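PDB 4EWT: peptidase, M20/M25/M40 family, which probably hydrolyses the amide bond of N-acylated amino acids, as a metal-dependent amidohydrolase of the M20 family that carries two manganese ions. Local coordinates for residues K189-G194 against T288-Y293; K61-S66 against T127-V132; D296-Y301 against F335-K340. One frame throughout, in Å; residues are numbered along the deposited sequence.

Interaction 1: K189-G194 against T288-Y293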
ATOM      1  N   LYS A 189      21.021   3.897  -0.016  1.00 18.24           N
ATOM      2  CA  LYS A 189      20.393   5.111   0.480  1.00 18.92           C
ATOM      3  C   LYS A 189      19.520   5.621  -0.640  1.00 18.05           C
ATOM      4  O   LYS A 189      19.932   5.625  -1.800  1.00 18.48           O
ATOM      5  CB  LYS A 189      21.443   6.169   0.835  1.00 20.26           C
ATOM      6  CG  LYS A 189      22.394   5.728   1.935  1.00 23.19           C
ATOM      7  CD  LYS A 189      23.449   6.785   2.222  1.00 30.83           C
ATOM      8  CE  LYS A 189      24.340   6.369   3.401  1.00 33.05           C
ATOM      9  NZ  LYS A 189      25.726   6.915   3.255  1.00 38.99           N
ATOM     10  N   LEU A 190      18.302   6.023  -0.305  1.00 16.54           N
ATOM     11  CA  LEU A 190      17.418   6.584  -1.306  1.00 15.56           C
ATOM     12  C   LEU A 190      16.924   7.930  -0.829  1.00 15.69           C
ATOM     13  O   LEU A 190      16.349   8.050   0.264  1.00 14.43           O
ATOM     14  CB  LEU A 190      16.238   5.649  -1.589  1.00 14.39           C
ATOM     15  CG  LEU A 190      15.093   6.191  -2.459  1.00 15.54           C
ATOM     16  CD1 LEU A 190      15.512   6.453  -3.930  1.00 14.31           C
ATOM     17  CD2 LEU A 190      13.937   5.224  -2.397  1.00 13.39           C
ATOM     18  N   LYS A 191      17.163   8.947  -1.642  1.00 14.98           N
ATOM     19  CA  LYS A 191      16.617  10.240  -1.346  1.00 15.86           C
ATOM     20  C   LYS A 191      15.392  10.418  -2.221  1.00 14.71           C
ATOM     21  O   LYS A 191      15.459  10.208  -3.418  1.00 14.41           O
ATOM     22  CB  LYS A 191      17.643  11.354  -1.572  1.00 16.48           C
ATOM     23  CG  LYS A 191      17.040  12.746  -1.405  1.00 19.81           C
ATOM     24  CD  LYS A 191      18.094  13.832  -1.262  1.00 24.69           C
ATOM     25  CE  LYS A 191      18.754  14.135  -2.579  1.00 27.42           C
ATOM     26  NZ  LYS A 191      19.466  15.466  -2.536  1.00 32.46           N
ATOM     27  N   VAL A 192      14.272  10.757  -1.596  1.00 14.43           N
ATOM     28  CA  VAL A 192      13.016  11.004  -2.300  1.00 14.43           C
ATOM     29  C   VAL A 192      12.728  12.497  -2.156  1.00 15.64           C
ATOM     30  O   VAL A 192      12.426  12.979  -1.053  1.00 15.78           O
ATOM     31  CB  VAL A 192      11.833  10.158  -1.733  1.00 13.90           C
ATOM     32  CG1 VAL A 192      10.543  10.424  -2.511  1.00 12.54           C
ATOM     33  CG2 VAL A 192      12.144   8.622  -1.770  1.00 12.74           C
ATOM     34  N   GLN A 193      12.872  13.228  -3.258  1.00 15.52           N
ATOM     35  CA  GLN A 193      12.662  14.661  -3.260  1.00 17.03           C
ATOM     36  C   GLN A 193      11.321  14.989  -3.910  1.00 16.80           C
ATOM     37  O   GLN A 193      11.126  14.743  -5.102  1.00 16.40           O
ATOM     38  CB  GLN A 193      13.820  15.355  -4.003  1.00 18.88           C
ATOM     39  CG  GLN A 193      13.651  16.861  -4.267  1.00 22.43           C
ATOM     40  CD  GLN A 193      13.851  17.701  -3.030  1.00 28.32           C
ATOM     41  OE1 GLN A 193      12.927  18.386  -2.578  1.00 31.30           O
ATOM     42  NE2 GLN A 193      15.064  17.669  -2.471  1.00 30.01           N
ATOM     43  N   GLY A 194      10.391  15.496  -3.105  1.00 16.46           N
ATOM     44  CA  GLY A 194       9.139  16.072  -3.597  1.00 16.38           C
ATOM     45  C   GLY A 194       9.251  17.595  -3.568  1.00 17.82           C
ATOM     46  O   GLY A 194      10.269  18.165  -3.938  1.00 17.82           O
ATOM     47  N   THR A 288      11.657  13.182  -7.393  1.00 16.39           N
ATOM     48  CA  THR A 288      12.998  12.851  -7.904  1.00 18.25           C
ATOM     49  C   THR A 288      13.654  11.900  -6.905  1.00 18.50           C
ATOM     50  O   THR A 288      13.679  12.178  -5.701  1.00 18.55           O
ATOM     51  CB  THR A 288      13.876  14.107  -8.058  1.00 19.39           C
ATOM     52  OG1 THR A 288      13.135  15.090  -8.769  1.00 21.91           O
ATOM     53  CG2 THR A 288      15.165  13.813  -8.841  1.00 21.13           C
ATOM     54  N   CYS A 289      14.183  10.781  -7.400  1.00 18.45           N
ATOM     55  CA  CYS A 289      14.816   9.798  -6.529  1.00 17.69           C
ATOM     56  C   CYS A 289      16.310   9.773  -6.769  1.00 18.46           C
ATOM     57  O   CYS A 289      16.744   9.729  -7.919  1.00 19.42           O
ATOM     58  CB  CYS A 289      14.267   8.420  -6.825  1.00 16.67           C
ATOM     59  SG  CYS A 289      12.633   8.187  -6.180  1.00 16.10           S
ATOM     60  N   THR A 290      17.087   9.781  -5.689  1.00 18.45           N
ATOM     61  CA  THR A 290      18.539   9.595  -5.784  1.00 19.53           C
ATOM     62  C   THR A 290      18.909   8.333  -5.031  1.00 19.49           C
ATOM     63  O   THR A 290      18.914   8.305  -3.796  1.00 18.75           O
ATOM     64  CB  THR A 290      19.329  10.819  -5.260  1.00 20.29           C
ATOM     65  OG1 THR A 290      18.738  12.010  -5.791  1.00 21.15           O
ATOM     66  CG2 THR A 290      20.821  10.759  -5.693  1.00 22.04           C
ATOM     67  N   LEU A 291      19.187   7.281  -5.799  1.00 20.13           N
ATOM     68  CA  LEU A 291      19.563   5.989  -5.262  1.00 20.54           C
ATOM     69  C   LEU A 291      21.077   5.786  -5.349  1.00 21.76           C
ATOM     70  O   LEU A 291      21.686   5.957  -6.416  1.00 21.92           O
ATOM     71  CB  LEU A 291      18.836   4.881  -6.016  1.00 20.10           C
ATOM     72  CG  LEU A 291      18.912   3.442  -5.496  1.00 20.47           C
ATOM     73  CD1 LEU A 291      18.349   3.325  -4.110  1.00 16.12           C
ATOM     74  CD2 LEU A 291      18.175   2.506  -6.462  1.00 19.00           C
ATOM     75  N   GLU A 292      21.670   5.481  -4.197  1.00 22.26           N
ATOM     76  CA  GLU A 292      23.059   5.050  -4.099  1.00 23.98           C
ATOM     77  C   GLU A 292      22.963   3.589  -3.645  1.00 22.96           C
ATOM     78  O   GLU A 292      22.402   3.298  -2.599  1.00 21.74           O
ATOM     79  CB  GLU A 292      23.814   5.880  -3.056  1.00 25.13           C
ATOM     80  CG  GLU A 292      23.879   7.390  -3.348  1.00 30.36           C
ATOM     81  CD  GLU A 292      24.364   8.213  -2.142  1.00 36.89           C
ATOM     82  OE1 GLU A 292      23.688   9.211  -1.796  1.00 39.17           O
ATOM     83  OE2 GLU A 292      25.409   7.856  -1.531  1.00 39.04           O
ATOM     84  N   TYR A 293      23.477   2.676  -4.453  1.00 22.69           N
ATOM     85  CA  TYR A 293      23.344   1.268  -4.169  1.00 22.22           C
ATOM     86  C   TYR A 293      24.749   0.665  -4.105  1.00 23.64           C
ATOM     87  O   TYR A 293      25.460   0.605  -5.117  1.00 24.28           O
ATOM     88  CB  TYR A 293      22.475   0.595  -5.248  1.00 21.42           C
ATOM     89  CG  TYR A 293      21.923  -0.750  -4.820  1.00 19.76           C
ATOM     90  CD1 TYR A 293      20.612  -0.877  -4.390  1.00 17.26           C
ATOM     91  CD2 TYR A 293      22.732  -1.892  -4.824  1.00 19.27           C
ATOM     92  CE1 TYR A 293      20.107  -2.113  -3.980  1.00 17.60           C
ATOM     93  CE2 TYR A 293      22.234  -3.132  -4.407  1.00 18.14           C
ATOM     94  CZ  TYR A 293      20.926  -3.229  -3.997  1.00 17.42           C
ATOM     95  OH  TYR A 293      20.429  -4.446  -3.605  1.00 18.41           O
TER

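Interaction 2: K61-S66 against T127-V132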
ATOM      1  N   LYS A  61      50.438 -12.685   8.245  1.00 44.16           N
ATOM      2  CA  LYS A  61      50.524 -13.898   7.447  1.00 43.24           C
ATOM      3  C   LYS A  61      51.699 -14.726   7.978  1.00 43.56           C
ATOM      4  O   LYS A  61      52.867 -14.390   7.736  1.00 45.43           O
ATOM      5  CB  LYS A  61      50.761 -13.499   5.988  1.00 45.12           C
ATOM      6  CG  LYS A  61      50.727 -14.596   4.942  1.00 45.12           C
ATOM      7  CD  LYS A  61      51.800 -14.299   3.902  1.00 48.58           C
ATOM      8  CE  LYS A  61      51.284 -14.348   2.480  1.00 51.78           C
ATOM      9  NZ  LYS A  61      51.272 -15.716   1.889  1.00 52.69           N
ATOM     10  N   VAL A  62      51.399 -15.790   8.720  1.00 41.56           N
ATOM     11  CA  VAL A  62      52.471 -16.648   9.236  1.00 41.64           C
ATOM     12  C   VAL A  62      52.607 -17.922   8.400  1.00 41.19           C
ATOM     13  O   VAL A  62      51.651 -18.688   8.240  1.00 39.91           O
ATOM     14  CB  VAL A  62      52.412 -16.884  10.791  1.00 40.70           C
ATOM     15  CG1 VAL A  62      51.460 -15.911  11.456  1.00 40.05           C
ATOM     16  CG2 VAL A  62      52.060 -18.317  11.153  1.00 40.41           C
ATOM     17  N   THR A  63      53.795 -18.101   7.826  1.00 42.36           N
ATOM     18  CA  THR A  63      54.085 -19.224   6.941  1.00 42.79           C
ATOM     19  C   THR A  63      54.808 -20.349   7.690  1.00 42.16           C
ATOM     20  O   THR A  63      55.812 -20.123   8.367  1.00 42.43           O
ATOM     21  CB  THR A  63      54.898 -18.772   5.700  1.00 45.46           C
ATOM     22  OG1 THR A  63      54.151 -17.789   4.970  1.00 46.60           O
ATOM     23  CG2 THR A  63      55.182 -19.940   4.765  1.00 46.77           C
ATOM     24  N   ILE A  64      54.254 -21.552   7.576  1.00 41.10           N
ATOM     25  CA  ILE A  64      54.860 -22.753   8.126  1.00 40.60           C
ATOM     26  C   ILE A  64      55.278 -23.619   6.939  1.00 42.73           C
ATOM     27  O   ILE A  64      54.467 -24.379   6.393  1.00 42.10           O
ATOM     28  CB  ILE A  64      53.873 -23.543   9.024  1.00 38.49           C
ATOM     29  CG1 ILE A  64      53.140 -22.614  10.003  1.00 36.04           C
ATOM     30  CG2 ILE A  64      54.603 -24.664   9.764  1.00 38.74           C
ATOM     31  CD1 ILE A  64      51.954 -23.266  10.699  1.00 32.73           C
ATOM     32  N   ASP A  65      56.537 -23.481   6.530  1.00 45.07           N
ATOM     33  CA  ASP A  65      57.065 -24.244   5.403  1.00 47.75           C
ATOM     34  C   ASP A  65      57.697 -25.524   5.927  1.00 48.20           C
ATOM     35  O   ASP A  65      58.581 -25.482   6.785  1.00 47.89           O
ATOM     36  CB  ASP A  65      58.089 -23.410   4.618  1.00 50.62           C
ATOM     37  CG  ASP A  65      58.473 -24.038   3.268  1.00 54.81           C
ATOM     38  OD1 ASP A  65      58.186 -25.235   3.030  1.00 56.69           O
ATOM     39  OD2 ASP A  65      59.079 -23.325   2.436  1.00 58.06           O
ATOM     40  N   SER A  66      57.240 -26.662   5.410  1.00 48.88           N
ATOM     41  CA  SER A  66      57.764 -27.961   5.825  1.00 49.87           C
ATOM     42  C   SER A  66      59.213 -28.166   5.362  1.00 52.45           C
ATOM     43  O   SER A  66      59.916 -29.032   5.877  1.00 52.96           O
ATOM     44  CB  SER A  66      56.888 -29.084   5.274  1.00 50.46           C
ATOM     45  OG  SER A  66      57.112 -29.249   3.887  1.00 53.47           O
ATOM     46  N   THR A 127      54.095 -31.943   3.817  1.00 50.38           N
ATOM     47  CA  THR A 127      54.851 -31.305   2.741  1.00 52.33           C
ATOM     48  C   THR A 127      54.164 -30.003   2.339  1.00 50.83           C
ATOM     49  O   THR A 127      53.025 -29.751   2.725  1.00 48.94           O
ATOM     50  CB  THR A 127      54.961 -32.211   1.504  1.00 55.77           C
ATOM     51  OG1 THR A 127      53.651 -32.455   0.982  1.00 56.80           O
ATOM     52  CG2 THR A 127      55.630 -33.541   1.859  1.00 57.96           C
ATOM     53  N   GLY A 128      54.858 -29.186   1.552  1.00 52.20           N
ATOM     54  CA  GLY A 128      54.338 -27.885   1.151  1.00 50.96           C
ATOM     55  C   GLY A 128      54.292 -26.924   2.322  1.00 48.22           C
ATOM     56  O   GLY A 128      55.182 -26.932   3.170  1.00 47.63           O
ATOM     57  N   LYS A 129      53.242 -26.108   2.372  1.00 46.31           N
ATOM     58  CA  LYS A 129      53.154 -25.031   3.342  1.00 44.21           C
ATOM     59  C   LYS A 129      51.762 -24.881   3.936  1.00 41.61           C
ATOM     60  O   LYS A 129      50.747 -25.154   3.283  1.00 41.76           O
ATOM     61  CB  LYS A 129      53.516 -23.690   2.693  1.00 45.60           C
ATOM     62  CG  LYS A 129      54.929 -23.547   2.164  1.00 49.06           C
ATOM     63  CD  LYS A 129      55.055 -22.218   1.433  1.00 52.34           C
ATOM     64  CE  LYS A 129      56.161 -22.243   0.397  1.00 57.26           C
ATOM     65  NZ  LYS A 129      55.890 -21.213  -0.649  1.00 60.33           N
ATOM     66  N   VAL A 130      51.732 -24.421   5.181  1.00 39.17           N
ATOM     67  CA  VAL A 130      50.529 -23.882   5.781  1.00 36.62           C
ATOM     68  C   VAL A 130      50.698 -22.371   5.796  1.00 36.23           C
ATOM     69  O   VAL A 130      51.750 -21.857   6.188  1.00 36.62           O
ATOM     70  CB  VAL A 130      50.327 -24.362   7.230  1.00 35.48           C
ATOM     71  CG1 VAL A 130      49.003 -23.848   7.780  1.00 33.57           C
ATOM     72  CG2 VAL A 130      50.372 -25.871   7.314  1.00 36.50           C
ATOM     73  N   VAL A 131      49.669 -21.668   5.348  1.00 35.41           N
ATOM     74  CA  VAL A 131      49.601 -20.226   5.491  1.00 35.12           C
ATOM     75  C   VAL A 131      48.513 -19.926   6.520  1.00 33.16           C
ATOM     76  O   VAL A 131      47.330 -20.075   6.244  1.00 32.65           O
ATOM     77  CB  VAL A 131      49.295 -19.517   4.134  1.00 36.39           C
ATOM     78  CG1 VAL A 131      49.073 -18.027   4.333  1.00 35.59           C
ATOM     79  CG2 VAL A 131      50.436 -19.745   3.148  1.00 39.96           C
ATOM     80  N   VAL A 132      48.922 -19.515   7.709  1.00 32.55           N
ATOM     81  CA  VAL A 132      47.979 -19.098   8.720  1.00 31.57           C
ATOM     82  C   VAL A 132      47.672 -17.624   8.499  1.00 32.40           C
ATOM     83  O   VAL A 132      48.589 -16.802   8.419  1.00 34.00           O
ATOM     84  CB  VAL A 132      48.533 -19.329  10.130  1.00 31.44           C
ATOM     85  CG1 VAL A 132      47.523 -18.892  11.170  1.00 29.78           C
ATOM     86  CG2 VAL A 132      48.895 -20.792  10.305  1.00 30.95           C
TER

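Interaction 3: D296-Y301 against F335-K340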
ATOM      1  N   ASP A 296      28.260  -5.019  -1.044  1.00 24.61           N
ATOM      2  CA  ASP A 296      29.091  -5.239   0.107  1.00 25.39           C
ATOM      3  C   ASP A 296      29.376  -6.738   0.060  1.00 24.72           C
ATOM      4  O   ASP A 296      29.248  -7.324  -1.006  1.00 25.24           O
ATOM      5  CB  ASP A 296      28.288  -4.891   1.360  1.00 25.44           C
ATOM      6  CG  ASP A 296      29.120  -4.891   2.576  1.00 27.93           C
ATOM      7  OD1 ASP A 296      30.089  -4.099   2.628  1.00 31.52           O
ATOM      8  OD2 ASP A 296      28.809  -5.697   3.470  1.00 29.49           O
ATOM      9  N   TYR A 297      29.739  -7.368   1.177  1.00 24.17           N
ATOM     10  CA  TYR A 297      30.277  -8.729   1.171  1.00 23.95           C
ATOM     11  C   TYR A 297      29.505  -9.624   0.197  1.00 22.91           C
ATOM     12  O   TYR A 297      28.279  -9.552   0.127  1.00 21.84           O
ATOM     13  CB  TYR A 297      30.307  -9.358   2.579  1.00 24.31           C
ATOM     14  CG  TYR A 297      31.109  -8.615   3.647  1.00 25.05           C
ATOM     15  CD1 TYR A 297      31.960  -7.552   3.321  1.00 27.13           C
ATOM     16  CD2 TYR A 297      31.032  -8.996   4.989  1.00 25.09           C
ATOM     17  CE1 TYR A 297      32.693  -6.881   4.304  1.00 28.78           C
ATOM     18  CE2 TYR A 297      31.756  -8.330   5.983  1.00 27.49           C
ATOM     19  CZ  TYR A 297      32.584  -7.277   5.637  1.00 29.82           C
ATOM     20  OH  TYR A 297      33.306  -6.611   6.614  1.00 30.87           O
ATOM     21  N   PRO A 298      30.221 -10.446  -0.592  1.00 22.84           N
ATOM     22  CA  PRO A 298      29.502 -11.430  -1.408  1.00 22.24           C
ATOM     23  C   PRO A 298      28.978 -12.577  -0.535  1.00 21.94           C
ATOM     24  O   PRO A 298      29.421 -12.735   0.610  1.00 22.05           O
ATOM     25  CB  PRO A 298      30.581 -11.940  -2.384  1.00 23.47           C
ATOM     26  CG  PRO A 298      31.890 -11.658  -1.707  1.00 23.95           C
ATOM     27  CD  PRO A 298      31.665 -10.409  -0.889  1.00 23.86           C
ATOM     28  N   ALA A 299      28.030 -13.351  -1.057  1.00 21.27           N
ATOM     29  CA  ALA A 299      27.619 -14.599  -0.417  1.00 21.06           C
ATOM     30  C   ALA A 299      28.802 -15.560  -0.283  1.00 22.25           C
ATOM     31  O   ALA A 299      29.678 -15.614  -1.150  1.00 22.74           O
ATOM     32  CB  ALA A 299      26.500 -15.252  -1.204  1.00 20.76           C
ATOM     33  N   LEU A 300      28.829 -16.320   0.807  1.00 22.24           N
ATOM     34  CA  LEU A 300      29.941 -17.224   1.052  1.00 22.84           C
ATOM     35  C   LEU A 300      29.662 -18.547   0.357  1.00 23.26           C
ATOM     36  O   LEU A 300      28.701 -19.252   0.693  1.00 22.76           O
ATOM     37  CB  LEU A 300      30.141 -17.437   2.544  1.00 22.83           C
ATOM     38  CG  LEU A 300      31.535 -17.816   3.027  1.00 24.12           C
ATOM     39  CD1 LEU A 300      31.515 -17.756   4.545  1.00 22.97           C
ATOM     40  CD2 LEU A 300      31.964 -19.185   2.540  1.00 23.67           C
ATOM     41  N   TYR A 301      30.497 -18.860  -0.622  1.00 23.49           N
ATOM     42  CA  TYR A 301      30.335 -20.066  -1.412  1.00 25.05           C
ATOM     43  C   TYR A 301      31.357 -21.117  -0.989  1.00 25.87           C
ATOM     44  O   TYR A 301      32.552 -20.952  -1.214  1.00 26.60           O
ATOM     45  CB  TYR A 301      30.481 -19.738  -2.907  1.00 25.40           C
ATOM     46  CG  TYR A 301      30.177 -20.917  -3.789  1.00 28.04           C
ATOM     47  CD1 TYR A 301      28.855 -21.343  -3.970  1.00 28.72           C
ATOM     48  CD2 TYR A 301      31.195 -21.616  -4.435  1.00 29.27           C
ATOM     49  CE1 TYR A 301      28.556 -22.421  -4.770  1.00 30.54           C
ATOM     50  CE2 TYR A 301      30.903 -22.709  -5.244  1.00 32.21           C
ATOM     51  CZ  TYR A 301      29.573 -23.106  -5.399  1.00 31.43           C
ATOM     52  OH  TYR A 301      29.249 -24.181  -6.187  1.00 32.81           O
ATOM     53  N   PHE A 335      34.962 -13.770   5.033  1.00 26.79           N
ATOM     54  CA  PHE A 335      35.612 -14.975   4.513  1.00 25.97           C
ATOM     55  C   PHE A 335      35.169 -15.228   3.073  1.00 26.45           C
ATOM     56  O   PHE A 335      35.895 -15.849   2.293  1.00 26.62           O
ATOM     57  CB  PHE A 335      35.281 -16.198   5.376  1.00 24.57           C
ATOM     58  CG  PHE A 335      36.030 -17.442   4.982  1.00 24.38           C
ATOM     59  CD1 PHE A 335      37.266 -17.732   5.555  1.00 22.48           C
ATOM     60  CD2 PHE A 335      35.494 -18.334   4.046  1.00 23.90           C
ATOM     61  CE1 PHE A 335      37.970 -18.869   5.203  1.00 22.86           C
ATOM     62  CE2 PHE A 335      36.183 -19.479   3.685  1.00 24.12           C
ATOM     63  CZ  PHE A 335      37.437 -19.752   4.265  1.00 25.01           C
ATOM     64  N   ALA A 336      33.976 -14.739   2.733  1.00 26.12           N
ATOM     65  CA  ALA A 336      33.414 -14.919   1.393  1.00 27.09           C
ATOM     66  C   ALA A 336      34.320 -14.385   0.292  1.00 28.68           C
ATOM     67  O   ALA A 336      34.280 -14.879  -0.833  1.00 29.97           O
ATOM     68  CB  ALA A 336      32.053 -14.279   1.308  1.00 26.68           C
ATOM     69  N   TYR A 337      35.113 -13.366   0.616  1.00 29.34           N
ATOM     70  CA  TYR A 337      36.128 -12.838  -0.294  1.00 31.67           C
ATOM     71  C   TYR A 337      37.229 -13.847  -0.612  1.00 32.46           C
ATOM     72  O   TYR A 337      37.629 -13.956  -1.768  1.00 34.98           O
ATOM     73  CB  TYR A 337      36.746 -11.545   0.247  1.00 32.45           C
ATOM     74  CG  TYR A 337      35.866 -10.321   0.077  1.00 32.91           C
ATOM     75  CD1 TYR A 337      35.511  -9.861  -1.190  1.00 34.03           C
ATOM     76  CD2 TYR A 337      35.415  -9.610   1.187  1.00 31.97           C
ATOM     77  CE1 TYR A 337      34.706  -8.730  -1.343  1.00 35.02           C
ATOM     78  CE2 TYR A 337      34.627  -8.487   1.051  1.00 31.84           C
ATOM     79  CZ  TYR A 337      34.271  -8.055  -0.213  1.00 34.48           C
ATOM     80  OH  TYR A 337      33.486  -6.940  -0.334  1.00 36.96           O
ATOM     81  N   TYR A 338      37.714 -14.583   0.394  1.00 31.26           N
ATOM     82  CA  TYR A 338      38.649 -15.692   0.145  1.00 31.85           C
ATOM     83  C   TYR A 338      37.980 -16.737  -0.728  1.00 32.54           C
ATOM     84  O   TYR A 338      38.568 -17.227  -1.694  1.00 33.86           O
ATOM     85  CB  TYR A 338      39.094 -16.388   1.444  1.00 30.34           C
ATOM     86  CG  TYR A 338      39.683 -15.472   2.469  1.00 29.92           C
ATOM     87  CD1 TYR A 338      40.929 -14.882   2.266  1.00 30.77           C
ATOM     88  CD2 TYR A 338      39.007 -15.202   3.649  1.00 27.96           C
ATOM     89  CE1 TYR A 338      41.468 -14.038   3.191  1.00 30.68           C
ATOM     90  CE2 TYR A 338      39.545 -14.356   4.591  1.00 29.25           C
ATOM     91  CZ  TYR A 338      40.783 -13.776   4.352  1.00 30.05           C
ATOM     92  OH  TYR A 338      41.341 -12.927   5.277  1.00 32.56           O
ATOM     93  N   ALA A 339      36.738 -17.064  -0.370  1.00 31.60           N
ATOM     94  CA  ALA A 339      35.997 -18.141  -1.004  1.00 32.51           C
ATOM     95  C   ALA A 339      35.705 -17.863  -2.481  1.00 35.10           C
ATOM     96  O   ALA A 339      35.315 -18.764  -3.216  1.00 36.16           O
ATOM     97  CB  ALA A 339      34.722 -18.419  -0.232  1.00 30.66           C
ATOM     98  N   LYS A 340      35.919 -16.620  -2.904  1.00 36.35           N
ATOM     99  CA  LYS A 340      35.684 -16.202  -4.283  1.00 39.46           C
ATOM    100  C   LYS A 340      36.991 -16.124  -5.094  1.00 42.03           C
ATOM    101  O   LYS A 340      36.960 -16.128  -6.328  1.00 44.32           O
ATOM    102  CB  LYS A 340      34.941 -14.862  -4.299  1.00 39.35           C
ATOM    103  CG  LYS A 340      34.143 -14.585  -5.562  1.00 43.89           C
ATOM    104  CD  LYS A 340      33.186 -13.397  -5.384  1.00 46.73           C
ATOM    105  CE  LYS A 340      33.915 -12.141  -4.880  1.00 49.01           C
ATOM    106  NZ  LYS A 340      34.779 -11.517  -5.922  1.00 53.44           N
TER
HETATM  107  O   HOH W   1      31.941  -6.481  -2.553  1.00 33.09           O
HETATM  108  O   HOH W   2      32.229 -16.567  -1.675  1.00  2.00           O
HETATM  109  O   HOH W   3      35.130 -21.147  -2.737  1.00  2.00           O

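Interaction 1: K189-G194 against T288-Y293
Leu190 and Cys289 meet at the apolar centre of this strand pair: CD1 of Leu190 lies 3.7 Å from CB of Cys289. The first torsion of Leu190 (chi1 171°) sets CG beside its own carbonyl carbon and leans the branch along the sheet toward Cys289. Behind it, CB of Leu190 is 4.0 Å from CD1 of Leu291. Val192 completes this face more loosely, through CG2 near the sulfur of Cys289. Ser278 of helix 264-285 touches both Leu190 and Cys289, while Phe215 and Ala211 of helix 208-226 cover Leu190 and Val192, respectively.

Outward from this layer the two antiparallel backbones are joined by six hydrogen bonds, two in each of the pairs Lys189–Glu292, Lys191–Thr290 and Gln193–Thr288. In the middle pair Lys191 N reaches Thr290 O at 2.8 Å. The polar face carries the side chains of these same pairs. Lys191 runs alongside Thr290, with CE 3.9 Å from OG1, and at the far edge Lys189 NZ and Glu292 OE2 are 4.9 Å apart, too far for a salt bridge, though their opposite charges probably attract weakly. Phe246 of a second subunit packs on Lys189. With strand 248-261 on the other flank of 179-193 and two helices covering one face, the pair belongs to a ferredoxin-like beta-alpha-beta-beta-alpha-beta domain, the lid or dimerisation domain of M20 peptidases.

Interaction 2: K61-S66 against T127-V132
Residues 61-65 and 129-132 pair as antiparallel neighbours near one margin of the mixed eight-stranded sheet of the catalytic domain, where strand 129-135 has this antiparallel neighbour on one flank and the parallel strand 72-78 on the other. Val62 with Val132 and Ile64 with Val130 are hydrogen-bonded pairs, Ile64 N lying 2.9 Å from Val130 O. On their face the branched side chains form a hydrocarbon layer. Val62 stands side by side with Val132, CG2 to CB at 3.8 Å. Ile64 has CG1 turned back beside its backbone N (chi1 -47°), and the extended chain brings CD1 to 4.0 Å from both CB of Val130 and CG2 of Val132. Leu119, Ala116 and Met112 of helix 105-120 cover this layer.

Thr63, Asp65, Lys129 and Val131 occupy the other face. There the aliphatic part of Lys129 leans against the carboxylate of Asp65, with CG 3.7 Å from CG of Asp65, although the charged ends remain apart; Asp65 OD1 is instead bonded to Gly67 N. Lys61 bends over the same side and lays its CG against Val131 CG1. Next to the Asp65–Lys129 pair, Gly128 takes a positive phi and its carbonyl oxygen accepts two bonds from Ser66: one from N, nearly in line with the C=O, and a second from OG at 3.1 Å, the hydroxyl oxygen itself receiving Lys68 N.

Interaction 3: D296-Y301 against F335-K340
Leu300 lies against Phe335, Ala336 and Ala339 of helix 335-341, every side-chain carbon from CB to the two methyls in contact. Its CB lies 3.9 Å from CB of Ala336, and CG follows at 3.8 Å from CA of the same alanine. With CG anti to the backbone N (chi1 -154°), both methyls reach CD2 of Phe335, CD2 of Leu300 at the ring edge, 3.9 Å away; CD2 of Leu300 also meets CB of Ala339, at 4.0 Å.

Earlier in the chain Pro298 sets its CD over one face of the Tyr337 ring, a CH-pi contact 3.7 Å from the centroid. The Tyr297 side chain crosses Tyr337 at about a right angle, CD1 of Tyr297 lying 3.6 Å from CE2 of Tyr337, and sends its hydroxyl on to Glu138 O. Water bridges the polar backbone: one molecule donates to Ala299 O and to Ala336 O, each at 2.8 Å, and accepts from Tyr301 N.

Residues 296-301 connect lid strand 288-295 to the catalytic domain, and the side chain of Tyr297 is about 8 Å from a manganese ion. Leu300 is wedged between helix 335-341, Val181 of strand 179-193 and Phe346 of strand 344-350, while helix 144-150 touches Tyr337 through Ala145.

Overall arrangement
Interactions 1 and 2 both pair antiparallel strands, but in different domains on opposite sides of the chain's centre, with centres 49 Å apart. Interaction 1 lies at the surface of the lid, with one face apolar beneath helices and the other polar and partly charged; interaction 2 is a buried contact in the catalytic sheet, rich in valine. Interaction 3, also largely buried, is nearest the chain's centre and replaces direct backbone bonding with aromatic, proline and alanine contacts supplemented by water. It follows interaction 1 directly in sequence, and strand 179-193 neighbours both 288-295 and 300-302, tying these two contacts to one sheet. Interaction 2 approaches interaction 3 to about 9 Å between nearest atoms without touching.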